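Local coordinates for protein maltose operon transcriptional repressor (Staphylococcus aureus subsp. aureus Mu50, PDB 3HCW) that probably represses the maltose operon by binding DNA, with a periplasmic-binding-protein-like C-terminal part that is likely to sense a small-molecule effector, at residues T123-E128 against T277-R282; I167-E172 against L177-N182; H184-L187 against N191-Q194. All coordinates share one frame; numbering follows the deposited sequence.

Contact 1: T123-E128 against T277-R282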
loop_
_atom_site.group_PDB
_atom_site.type_symbol
_atom_site.label_atom_id
_atom_site.label_comp_id
_atom_site.label_asym_id
_atom_site.label_seq_id
_atom_site.Cartn_x
_atom_site.Cartn_y
_atom_site.Cartn_z
ATOM N N THR A 123 -9.148 22.689 -4.018
ATOM C CA THR A 123 -9.766 23.678 -3.135
ATOM C C THR A 123 -10.964 24.336 -3.831
ATOM O O THR A 123 -11.988 24.541 -3.206
ATOM C CB THR A 123 -8.764 24.780 -2.630
ATOM O OG1 THR A 123 -7.566 24.174 -2.112
ATOM C CG2 THR A 123 -9.396 25.621 -1.525
ATOM N N ARG A 124 -10.829 24.659 -5.117
ATOM C CA ARG A 124 -11.935 25.240 -5.903
ATOM C C ARG A 124 -13.153 24.326 -5.940
ATOM O O ARG A 124 -14.275 24.784 -5.737
ATOM C CB ARG A 124 -11.498 25.543 -7.346
ATOM C CG ARG A 124 -11.365 27.018 -7.687
ATOM C CD ARG A 124 -12.734 27.696 -7.772
ATOM N NE ARG A 124 -13.337 27.627 -9.102
ATOM C CZ ARG A 124 -14.586 27.998 -9.388
ATOM N NH1 ARG A 124 -15.392 28.460 -8.439
ATOM N NH2 ARG A 124 -15.038 27.898 -10.632
ATOM N N HIS A 125 -12.913 23.041 -6.188
ATOM C CA HIS A 125 -13.983 22.035 -6.271
ATOM C C HIS A 125 -14.847 21.941 -5.016
ATOM O O HIS A 125 -16.088 21.860 -5.118
ATOM C CB HIS A 125 -13.415 20.656 -6.613
ATOM C CG HIS A 125 -14.361 19.531 -6.332
ATOM N ND1 HIS A 125 -15.449 19.258 -7.132
ATOM C CD2 HIS A 125 -14.391 18.619 -5.331
ATOM C CE1 HIS A 125 -16.107 18.225 -6.642
ATOM N NE2 HIS A 125 -15.488 17.820 -5.546
ATOM N N VAL A 126 -14.205 21.950 -3.841
ATOM C CA VAL A 126 -14.967 21.890 -2.587
ATOM C C VAL A 126 -15.802 23.152 -2.382
ATOM O O VAL A 126 -16.927 23.076 -1.883
ATOM C CB VAL A 126 -14.121 21.491 -1.323
ATOM C CG1 VAL A 126 -13.380 20.197 -1.570
ATOM C CG2 VAL A 126 -13.149 22.575 -0.903
ATOM N N ILE A 127 -15.272 24.292 -2.830
ATOM C CA ILE A 127 -15.989 25.574 -2.759
ATOM C C ILE A 127 -17.203 25.562 -3.684
ATOM O O ILE A 127 -18.275 26.029 -3.306
ATOM C CB ILE A 127 -15.037 26.765 -3.017
ATOM C CG1 ILE A 127 -14.028 26.864 -1.861
ATOM C CG2 ILE A 127 -15.806 28.071 -3.209
ATOM C CD1 ILE A 127 -13.051 28.040 -1.957
ATOM N N GLU A 128 -17.035 24.963 -4.864
ATOM C CA GLU A 128 -18.122 24.772 -5.833
ATOM C C GLU A 128 -19.287 23.942 -5.293
ATOM O O GLU A 128 -20.412 24.095 -5.755
ATOM C CB GLU A 128 -17.601 24.160 -7.139
ATOM C CG GLU A 128 -16.760 25.119 -7.982
ATOM C CD GLU A 128 -16.098 24.455 -9.191
ATOM O OE1 GLU A 128 -15.594 23.317 -9.066
ATOM O OE2 GLU A 128 -16.063 25.085 -10.270
ATOM N N THR A 277 -1.959 16.771 -13.405
ATOM C CA THR A 277 -2.734 16.035 -12.424
ATOM C C THR A 277 -4.217 16.001 -12.823
ATOM O O THR A 277 -4.629 16.653 -13.780
ATOM C CB THR A 277 -2.574 16.648 -11.032
ATOM O OG1 THR A 277 -3.152 17.951 -11.025
ATOM C CG2 THR A 277 -1.082 16.734 -10.625
ATOM N N GLU A 278 -5.011 15.232 -12.090
ATOM C CA GLU A 278 -6.421 15.083 -12.411
ATOM C C GLU A 278 -7.264 14.892 -11.154
ATOM O O GLU A 278 -7.035 13.971 -10.369
ATOM C CB GLU A 278 -6.615 13.909 -13.384
ATOM C CG GLU A 278 -8.058 13.549 -13.658
ATOM C CD GLU A 278 -8.210 12.315 -14.552
ATOM O OE1 GLU A 278 -7.209 11.599 -14.785
ATOM O OE2 GLU A 278 -9.345 12.054 -15.017
ATOM N N LEU A 279 -8.231 15.781 -10.976
ATOM C CA LEU A 279 -9.256 15.635 -9.959
ATOM C C LEU A 279 -10.155 14.435 -10.268
ATOM O O LEU A 279 -10.643 14.293 -11.388
ATOM C CB LEU A 279 -10.091 16.923 -9.861
ATOM C CG LEU A 279 -11.306 16.929 -8.915
ATOM C CD1 LEU A 279 -10.872 16.860 -7.472
ATOM C CD2 LEU A 279 -12.160 18.149 -9.152
ATOM N N LYS A 280 -10.321 13.568 -9.271
ATOM C CA LYS A 280 -11.270 12.454 -9.298
ATOM C C LYS A 280 -12.313 12.715 -8.209
ATOM O O LYS A 280 -12.005 12.612 -7.016
ATOM C CB LYS A 280 -10.569 11.115 -9.002
ATOM C CG LYS A 280 -9.401 10.729 -9.914
ATOM C CD LYS A 280 -9.867 9.881 -11.097
ATOM C CE LYS A 280 -8.721 9.089 -11.720
ATOM N NZ LYS A 280 -7.652 9.968 -12.281
ATOM N N ILE A 281 -13.537 13.055 -8.619
ATOM C CA ILE A 281 -14.629 13.363 -7.689
ATOM C C ILE A 281 -15.296 12.092 -7.195
ATOM O O ILE A 281 -15.690 11.234 -7.989
ATOM C CB ILE A 281 -15.678 14.287 -8.333
ATOM C CG1 ILE A 281 -14.993 15.559 -8.857
ATOM C CG2 ILE A 281 -16.801 14.622 -7.332
ATOM C CD1 ILE A 281 -15.860 16.415 -9.797
ATOM N N ARG A 282 -15.395 11.955 -5.875
ATOM C CA ARG A 282 -16.038 10.786 -5.274
ATOM C C ARG A 282 -17.067 11.235 -4.227
ATOM O O ARG A 282 -17.385 12.419 -4.141
ATOM C CB ARG A 282 -14.987 9.827 -4.687
ATOM C CG ARG A 282 -14.016 9.237 -5.721
ATOM C CD ARG A 282 -13.453 7.879 -5.297
ATOM N NE ARG A 282 -12.531 7.353 -6.315
ATOM C CZ ARG A 282 -11.236 7.668 -6.387
ATOM N NH1 ARG A 282 -10.689 8.489 -5.488
ATOM N NH2 ARG A 282 -10.484 7.169 -7.357
#
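The imidazole of His125 is approached obliquely by Leu279 and Ile281. Leu279 CD2 lies beside the base of the side chain, 3.8 Å from both His125 CB and His125 CG, while Ile281 attends to the far part of the ring, its CG1 coming within 3.6 Å of His125 CE1. A second flat group, the guanidinium of Arg124, has Glu128 OE2 above one face, toward its rim, 3.0 Å from NH2 of Arg124; this salt bridge along the helix is purely a matter of charge, with no N-H aimed at the oxygen. His125 has CG trans to its main-chain nitrogen (chi1 163°), which carries the ring across toward the strand. Histidine suits the spot because its carbon atoms accept apolar neighbours while NE2 remains hydrogen-bonded to Thr285 OG1, and the branched Ile281 can gather three carbons, CG1, CG2 and CD1, against CE1 from the strand side. Thr241 of strand 241-244 also touches both His125 and Leu279. Here His125 of helix 115-129 packs on the end of strand 272-280 and on Ile281 just beyond it, part of the layering of helix on sheet that belongs to the periplasmic-binding-protein-like fold of LacI-type repressors.

Contact 2: I167-E172 against L177-N182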
loop_
_atom_site.group_PDB
_atom_site.type_symbol
_atom_site.label_atom_id
_atom_site.label_comp_id
_atom_site.label_asym_id
_atom_site.label_seq_id
_atom_site.Cartn_x
_atom_site.Cartn_y
_atom_site.Cartn_z
ATOM N N ILE A 167 -3.580 23.093 10.025
ATOM C CA ILE A 167 -3.182 22.269 11.159
ATOM C C ILE A 167 -1.993 21.426 10.725
ATOM O O ILE A 167 -2.066 20.711 9.723
ATOM C CB ILE A 167 -4.320 21.332 11.640
ATOM C CG1 ILE A 167 -5.512 22.140 12.163
ATOM C CG2 ILE A 167 -3.805 20.326 12.697
ATOM C CD1 ILE A 167 -6.759 21.306 12.416
ATOM N N GLU A 168 -0.897 21.535 11.469
ATOM C CA GLU A 168 0.258 20.682 11.268
ATOM C C GLU A 168 0.267 19.620 12.360
ATOM O O GLU A 168 0.168 19.925 13.548
ATOM C CB GLU A 168 1.537 21.501 11.310
ATOM C CG GLU A 168 2.721 20.823 10.665
ATOM C CD GLU A 168 4.002 21.594 10.894
ATOM O OE1 GLU A 168 4.401 21.750 12.070
ATOM O OE2 GLU A 168 4.612 22.038 9.898
ATOM N N THR A 169 0.376 18.365 11.954
ATOM C CA THR A 169 0.238 17.272 12.897
ATOM C C THR A 169 1.169 16.133 12.552
ATOM O O THR A 169 1.600 16.006 11.402
ATOM C CB THR A 169 -1.231 16.770 12.959
ATOM O OG1 THR A 169 -1.346 15.694 13.900
ATOM C CG2 THR A 169 -1.704 16.306 11.589
ATOM N N SER A 170 1.505 15.323 13.556
ATOM C CA SER A 170 2.134 14.029 13.306
ATOM C C SER A 170 1.021 13.014 13.035
ATOM O O SER A 170 -0.136 13.251 13.384
ATOM C CB SER A 170 2.935 13.593 14.525
ATOM O OG SER A 170 2.081 13.482 15.653
ATOM N N ASN A 171 1.380 11.876 12.449
ATOM C CA ASN A 171 0.438 10.769 12.201
ATOM C C ASN A 171 -0.088 9.998 13.433
ATOM O O ASN A 171 -0.811 9.009 13.277
ATOM C CB ASN A 171 1.053 9.776 11.198
ATOM C CG ASN A 171 2.334 9.104 11.723
ATOM O OD1 ASN A 171 2.867 9.466 12.781
ATOM N ND2 ASN A 171 2.834 8.119 10.968
ATOM N N GLU A 172 0.284 10.430 14.640
ATOM C CA GLU A 172 -0.106 9.739 15.875
ATOM C C GLU A 172 -1.600 9.894 16.162
ATOM O O GLU A 172 -2.115 11.013 16.207
ATOM C CB GLU A 172 0.702 10.242 17.076
ATOM C CG GLU A 172 2.220 10.297 16.869
ATOM C CD GLU A 172 2.942 11.156 17.915
ATOM O OE1 GLU A 172 2.842 10.850 19.127
ATOM O OE2 GLU A 172 3.622 12.134 17.521
ATOM N N LEU A 177 -6.493 12.862 17.195
ATOM C CA LEU A 177 -7.683 12.855 18.050
ATOM C C LEU A 177 -7.855 14.149 18.828
ATOM O O LEU A 177 -8.958 14.691 18.870
ATOM C CB LEU A 177 -7.690 11.649 19.013
ATOM C CG LEU A 177 -8.826 11.496 20.046
ATOM C CD1 LEU A 177 -10.243 11.484 19.419
ATOM C CD2 LEU A 177 -8.617 10.250 20.915
ATOM N N ASN A 178 -6.769 14.651 19.415
ATOM C CA ASN A 178 -6.824 15.892 20.187
ATOM C C ASN A 178 -7.202 17.092 19.320
ATOM O O ASN A 178 -8.019 17.920 19.726
ATOM C CB ASN A 178 -5.497 16.143 20.908
ATOM C CG ASN A 178 -5.451 17.500 21.581
ATOM O OD1 ASN A 178 -6.113 17.723 22.596
ATOM N ND2 ASN A 178 -4.681 18.421 21.011
ATOM N N TYR A 179 -6.609 17.169 18.127
ATOM C CA TYR A 179 -6.932 18.226 17.171
ATOM C C TYR A 179 -8.390 18.173 16.701
ATOM O O TYR A 179 -9.026 19.211 16.584
ATOM C CB TYR A 179 -5.988 18.194 15.962
ATOM C CG TYR A 179 -4.602 18.725 16.230
ATOM C CD1 TYR A 179 -4.406 20.008 16.750
ATOM C CD2 TYR A 179 -3.481 17.954 15.949
ATOM C CE1 TYR A 179 -3.126 20.493 17.001
ATOM C CE2 TYR A 179 -2.197 18.435 16.185
ATOM C CZ TYR A 179 -2.027 19.699 16.714
ATOM O OH TYR A 179 -0.752 20.166 16.949
ATOM N N MET A 180 -8.913 16.975 16.438
ATOM C CA MET A 180 -10.298 16.852 15.987
ATOM C C MET A 180 -11.298 17.012 17.127
ATOM O O MET A 180 -12.405 17.480 16.893
ATOM C CB MET A 180 -10.554 15.548 15.202
ATOM C CG MET A 180 -9.826 15.407 13.842
ATOM S SD MET A 180 -10.185 16.690 12.623
ATOM C CE MET A 180 -8.749 17.758 12.791
ATOM N N GLN A 181 -10.908 16.635 18.350
ATOM C CA GLN A 181 -11.715 16.908 19.559
ATOM C C GLN A 181 -11.988 18.395 19.740
ATOM O O GLN A 181 -13.127 18.793 20.016
ATOM C CB GLN A 181 -11.045 16.359 20.822
ATOM C CG GLN A 181 -11.418 14.924 21.150
ATOM C CD GLN A 181 -10.536 14.302 22.226
ATOM O OE1 GLN A 181 -9.557 14.910 22.688
ATOM N NE2 GLN A 181 -10.886 13.079 22.634
ATOM N N ASN A 182 -10.943 19.208 19.568
ATOM C CA ASN A 182 -11.058 20.670 19.561
ATOM C C ASN A 182 -12.069 21.247 18.573
ATOM O O ASN A 182 -12.652 22.300 18.832
ATOM C CB ASN A 182 -9.698 21.293 19.272
ATOM C CG ASN A 182 -8.965 21.683 20.524
ATOM O OD1 ASN A 182 -8.976 22.848 20.912
ATOM N ND2 ASN A 182 -8.334 20.712 21.178
HETATM O O HOH W 1 1.159 17.744 16.023
#
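Tyr179 lays one face of its ring over Ile167, joining helix 173-187 to strand 163-169 in the first half of a beta-alpha-beta crossover that continues to the parallel strand 194-198. The segments run nearly antiparallel, as expected when a helix doubles back along the strand before it, and the axes of the two short segments approach to 10.3 Å. The tight part is apolar. Ile167 CG2 sits almost centrally over the Tyr179 ring, 4.0 Å from the centroid and 11° off its normal, a CH-pi contact. The other branch of the same isoleucine ends in CD1, 4.1 Å from CE of Met180, so a beta-branched residue serves two helix side chains at once. Met180 suits its place through flexibility: bent at chi2 and chi3, it folds its methyl inward, and it also packs against Ile137, Val210, Leu211 and Leu214. Thr169 comes at the ring edge, its OG1 3.7 Å from CE2 of Tyr179; that hydroxyl donates to Ser170 O.

The outer side is looser and wetter. The side chain of Glu168 starts out away from the helix, and a water lies in the plane of the Tyr179 ring and is hydrogen-bonded to OH at 3.2 Å; the water also receives a weak bond from Ser170 N. An amphipathic tyrosine fits this border, ring inward and hydroxyl at the water. In the turn, Asn171 packs on Tyr231 of the second subunit, and Glu172, the N-cap residue, accepts a bond from Ser170 OG at OE2. Farther along the helix, Asn182 ND2 donates to Asn178 O at 3.2 Å with an N-H...O angle of 166°, reaching the oxygen from the face opposite to Asn182 N.

Contact 3: H184-L187 against N191-Q194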
loop_
_atom_site.group_PDB
_atom_site.type_symbol
_atom_site.label_atom_id
_atom_site.label_comp_id
_atom_site.label_asym_id
_atom_site.label_seq_id
_atom_site.Cartn_x
_atom_site.Cartn_y
_atom_site.Cartn_z
ATOM N N HIS A 184 -14.653 19.417 17.239
ATOM C CA HIS A 184 -15.822 18.537 17.265
ATOM C C HIS A 184 -17.173 19.266 17.254
ATOM O O HIS A 184 -18.039 18.935 16.439
ATOM C CB HIS A 184 -15.700 17.580 18.457
ATOM C CG HIS A 184 -16.764 16.531 18.521
ATOM N ND1 HIS A 184 -17.185 15.984 19.712
ATOM C CD2 HIS A 184 -17.493 15.928 17.551
ATOM C CE1 HIS A 184 -18.123 15.086 19.475
ATOM N NE2 HIS A 184 -18.326 15.033 18.172
ATOM N N THR A 185 -17.328 20.264 18.132
ATOM C CA THR A 185 -18.558 21.053 18.228
ATOM C C THR A 185 -18.870 21.844 16.953
ATOM O O THR A 185 -20.015 21.860 16.509
ATOM C CB THR A 185 -18.565 21.995 19.478
ATOM O OG1 THR A 185 -18.234 21.244 20.652
ATOM C CG2 THR A 185 -19.942 22.633 19.678
ATOM N N ARG A 186 -17.860 22.480 16.361
ATOM C CA ARG A 186 -18.066 23.211 15.106
ATOM C C ARG A 186 -18.299 22.252 13.930
ATOM O O ARG A 186 -19.139 22.512 13.059
ATOM C CB ARG A 186 -16.911 24.178 14.821
ATOM C CG ARG A 186 -17.251 25.233 13.758
ATOM C CD ARG A 186 -16.554 26.554 14.035
ATOM N NE ARG A 186 -16.952 27.621 13.112
ATOM C CZ ARG A 186 -18.021 28.400 13.260
ATOM N NH1 ARG A 186 -18.270 29.343 12.359
ATOM N NH2 ARG A 186 -18.845 28.244 14.297
ATOM N N LEU A 187 -17.580 21.128 13.942
ATOM C CA LEU A 187 -17.721 20.085 12.930
ATOM C C LEU A 187 -19.111 19.447 12.941
ATOM O O LEU A 187 -19.521 18.829 11.959
ATOM C CB LEU A 187 -16.629 19.008 13.088
ATOM C CG LEU A 187 -15.170 19.414 12.799
ATOM C CD1 LEU A 187 -14.222 18.233 12.920
ATOM C CD2 LEU A 187 -14.967 20.078 11.442
ATOM N N ASN A 191 -25.355 24.547 10.695
ATOM C CA ASN A 191 -25.306 25.850 10.023
ATOM C C ASN A 191 -23.973 26.181 9.342
ATOM O O ASN A 191 -23.919 27.077 8.497
ATOM C CB ASN A 191 -25.671 26.980 11.002
ATOM C CG ASN A 191 -27.018 27.622 10.694
ATOM O OD1 ASN A 191 -27.350 27.884 9.535
ATOM N ND2 ASN A 191 -27.790 27.895 11.738
ATOM N N ILE A 192 -22.902 25.482 9.720
ATOM C CA ILE A 192 -21.582 25.731 9.124
ATOM C C ILE A 192 -21.133 24.571 8.221
ATOM O O ILE A 192 -20.960 23.432 8.671
ATOM C CB ILE A 192 -20.489 26.122 10.181
ATOM C CG1 ILE A 192 -20.774 27.502 10.781
ATOM C CG2 ILE A 192 -19.105 26.183 9.544
ATOM C CD1 ILE A 192 -21.510 27.487 12.093
ATOM N N LYS A 193 -20.965 24.876 6.939
ATOM C CA LYS A 193 -20.545 23.878 5.965
ATOM C C LYS A 193 -19.011 23.819 5.906
ATOM O O LYS A 193 -18.352 24.805 5.550
ATOM C CB LYS A 193 -21.184 24.159 4.595
ATOM C CG LYS A 193 -22.702 24.430 4.668
ATOM C CD LYS A 193 -23.449 24.075 3.381
ATOM C CE LYS A 193 -23.402 25.193 2.345
ATOM N NZ LYS A 193 -24.148 26.410 2.777
ATOM N N GLN A 194 -18.443 22.674 6.290
ATOM C CA GLN A 194 -16.979 22.537 6.338
ATOM C C GLN A 194 -16.384 21.468 5.429
ATOM O O GLN A 194 -17.053 20.514 5.042
ATOM C CB GLN A 194 -16.500 22.329 7.771
ATOM C CG GLN A 194 -16.291 23.622 8.529
ATOM C CD GLN A 194 -16.580 23.485 10.004
ATOM O OE1 GLN A 194 -17.587 22.897 10.402
ATOM N NE2 GLN A 194 -15.702 24.048 10.830
#
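Arg186 turns one face of its guanidinium to Ile192, whose CG1 lies 3.5 Å from NH1 and whose CD1 is equally close to NH2 of the arginine. The arginine chain leaves the helix with CG trans to the main-chain nitrogen (chi1 -164°) and runs out nearly extended, with only a modest bend at chi2; chi4 (85°) turns a face of the guanidinium to Ile192, and the two side chains cross at about a right angle. Ile192 has an uncommon chi2 of 96°, which puts CG1 and CD1 against that face, offset toward its rim on the NH1/NH2 side.

Gln194 reaches toward the helix end beside Arg186. Its chain, bent at chi2, places NE2 3.5 Å from CG of Arg186, while CD2 of Leu187 rests 4.0 Å from OE1 of the glutamine. Leucine suits the inner position, since it also touches Ile216 and Val222; arginine suits the outer one, where its flat face can lie on a hydrocarbon surface while its rim remains polar.

Gln194 NE2 donates to Glu133 OE1, which probably sets the amide's orientation; with it, Gln194 OE1 lies 3.1 Å from Arg186 O, two acceptors with no hydrogen between them. The chemistry therefore suggests that the bond to Glu133 offsets some oxygen-oxygen repulsion, and that dispersion rather than polar pairing does most to join the helix end to the returning chain.

In the fold
Contacts 2 and 3 follow one another along helix 173-187. The first fixes it to the strand that precedes it, and the second fixes its C-terminal end to the chain entering strand 194-198; their centres are 16 Å apart. Contact 1 joins parts far apart in sequence, and in the sequence both others fall between its two segments. Its centre is 24 Å from that of contact 2, though both reach the same sheet, and its nearest atoms come within about 7 Å of contact 3. A glycerol, probably from the crystallisation liquor, is hydrogen-bonded to Thr277 N at contact 1. Contact 2 alone meets the second subunit.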